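Local coordinates for frataxin homolog, mitochondrial (Saccharomyces cerevisiae, PDB 3OEQ), which delivers ferrous iron for heme and iron-sulfur cluster assembly, oxidises it to the ferric form and can store it as a mineral by oligomerising, at residues L81-S86 / I110-E114. The protein carries 1 engineered substitution. Sequence-based numbering, arbitrary orientation.
Sequences LASPLS and ILTEE
Glu114 reaches from the helix with its carboxylate and takes a serine hydroxyl on each oxygen. Ser83 OG donates to Glu114 OE1 at 2.8 Å and Ser86 OG to Glu114 OE2 at 2.6 Å, each carboxylate oxygen receiving the proton on its syn lone pair, which helps fix the group's rotation. The hydroxyl of Tyr68, on the adjacent strand 68-71, is also hydrogen-bonded to Glu114 OE1. Glutamate suits the place because its chain, extended beyond CG, spans the gap between helix and sheet.

Ser83 has a second task. A chi1 of 169° sets OG beside the residue's own carbonyl carbon, where it accepts from Ser86 N at 2.9 Å, nearly straight at 170°, and from Leu85 N at a more bent angle. This ST motif, which includes an ST turn, suits serine: one hydroxyl accepts from two backbone N-H groups while giving its proton to the carboxylate.

Leu85 CD2 lies 3.6 Å from Glu114 CD and also on CG, covering the glutamate's aliphatic part. Farther in, apolar Leu81 and Ile110 suit the space between sheet and helix, where they meet each other and Phe91. With an alanine at Glu114 the hydroxyls of Ser83, Ser86 and Tyr68 would probably lose their shared partner, and the turn its tie to the helix.

The contact joins the turn between strands 80-83 and 87-93 to the C-terminal helix 107-120, which packs on the antiparallel sheet in the alpha/beta sandwich of frataxins.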
loop_
_atom_site.group_PDB
_atom_site.type_symbol
_atom_site.label_atom_id
_atom_site.label_comp_id
_atom_site.label_asym_id
_atom_site.label_seq_id
_atom_site.Cartn_x
_atom_site.Cartn_y
_atom_site.Cartn_z
ATOM N N LEU A 81 -14.094 -4.482 -4.686
ATOM C CA LEU A 81 -15.226 -5.358 -5.095
ATOM C C LEU A 81 -16.458 -4.946 -4.346
ATOM O O LEU A 81 -16.439 -4.913 -3.126
ATOM C CB LEU A 81 -14.961 -6.835 -4.784
ATOM C CG LEU A 81 -15.668 -7.958 -5.527
ATOM C CD1 LEU A 81 -16.231 -9.010 -4.555
ATOM C CD2 LEU A 81 -16.737 -7.441 -6.452
ATOM N N ALA A 82 -17.502 -4.596 -5.096
ATOM C CA ALA A 82 -18.860 -4.416 -4.579
ATOM C C ALA A 82 -19.745 -5.552 -5.132
ATOM O O ALA A 82 -20.147 -5.520 -6.291
ATOM C CB ALA A 82 -19.400 -3.068 -4.948
ATOM N N SER A 83 -19.989 -6.570 -4.308
ATOM C CA SER A 83 -20.824 -7.698 -4.666
ATOM C C SER A 83 -22.268 -7.607 -4.104
ATOM O O SER A 83 -22.453 -7.427 -2.895
ATOM C CB SER A 83 -20.153 -8.992 -4.218
ATOM O OG SER A 83 -21.026 -10.107 -4.310
ATOM N N PRO A 84 -23.293 -7.764 -4.991
ATOM C CA PRO A 84 -24.726 -7.788 -4.630
ATOM C C PRO A 84 -25.069 -8.918 -3.684
ATOM O O PRO A 84 -26.030 -8.811 -2.961
ATOM C CB PRO A 84 -25.419 -8.017 -5.965
ATOM C CG PRO A 84 -24.438 -7.627 -6.979
ATOM C CD PRO A 84 -23.116 -7.967 -6.441
ATOM N N LEU A 85 -24.234 -9.957 -3.694
ATOM C CA LEU A 85 -24.301 -11.116 -2.810
ATOM C C LEU A 85 -23.364 -11.080 -1.576
ATOM O O LEU A 85 -23.838 -11.139 -0.447
ATOM C CB LEU A 85 -24.095 -12.396 -3.637
ATOM C CG LEU A 85 -23.999 -13.766 -2.964
ATOM C CD1 LEU A 85 -25.336 -14.271 -2.282
ATOM C CD2 LEU A 85 -23.461 -14.757 -3.969
ATOM N N SER A 86 -22.051 -10.978 -1.769
ATOM C CA SER A 86 -21.115 -11.150 -0.641
ATOM C C SER A 86 -20.697 -9.873 0.023
ATOM O O SER A 86 -19.959 -9.903 0.988
ATOM C CB SER A 86 -19.870 -11.945 -1.042
ATOM O OG SER A 86 -19.237 -11.338 -2.136
ATOM N N ILE A 110 -13.574 -15.721 -5.194
ATOM C CA ILE A 110 -14.895 -15.168 -4.842
ATOM C C ILE A 110 -15.750 -14.990 -6.099
ATOM O O ILE A 110 -16.940 -15.259 -6.084
ATOM C CB ILE A 110 -14.777 -13.847 -4.040
ATOM C CG1 ILE A 110 -14.247 -14.108 -2.633
ATOM C CG2 ILE A 110 -16.092 -13.146 -3.929
ATOM C CD1 ILE A 110 -13.851 -12.840 -1.875
ATOM N N LEU A 111 -15.133 -14.580 -7.198
ATOM C CA LEU A 111 -15.845 -14.450 -8.465
ATOM C C LEU A 111 -16.276 -15.804 -8.996
ATOM O O LEU A 111 -17.458 -16.020 -9.232
ATOM C CB LEU A 111 -15.020 -13.663 -9.488
ATOM C CG LEU A 111 -14.736 -12.209 -9.090
ATOM C CD1 LEU A 111 -14.039 -11.468 -10.194
ATOM C CD2 LEU A 111 -16.005 -11.448 -8.666
ATOM N N THR A 112 -15.316 -16.709 -9.166
ATOM C CA THR A 112 -15.579 -18.135 -9.425
ATOM C C THR A 112 -16.814 -18.643 -8.702
ATOM O O THR A 112 -17.791 -18.986 -9.348
ATOM C CB THR A 112 -14.367 -19.008 -9.041
ATOM O OG1 THR A 112 -13.411 -18.917 -10.080
ATOM C CG2 THR A 112 -14.744 -20.481 -8.864
ATOM N N GLU A 113 -16.766 -18.677 -7.372
ATOM C CA GLU A 113 -17.905 -19.120 -6.555
ATOM C C GLU A 113 -19.237 -18.498 -6.989
ATOM O O GLU A 113 -20.197 -19.217 -7.316
ATOM C CB GLU A 113 -17.652 -18.858 -5.064
ATOM C CG GLU A 113 -16.566 -19.742 -4.437
ATOM C CD GLU A 113 -16.231 -19.296 -3.039
ATOM O OE1 GLU A 113 -15.101 -18.822 -2.804
ATOM O OE2 GLU A 113 -17.118 -19.395 -2.173
ATOM N N GLU A 114 -19.263 -17.169 -7.037
ATOM C CA GLU A 114 -20.473 -16.415 -7.322
ATOM C C GLU A 114 -20.961 -16.447 -8.782
ATOM O O GLU A 114 -22.178 -16.433 -9.027
ATOM C CB GLU A 114 -20.318 -15.002 -6.783
ATOM C CG GLU A 114 -19.990 -15.025 -5.308
ATOM C CD GLU A 114 -20.120 -13.687 -4.637
ATOM O OE1 GLU A 114 -20.603 -12.747 -5.294
ATOM O OE2 GLU A 114 -19.738 -13.585 -3.445
#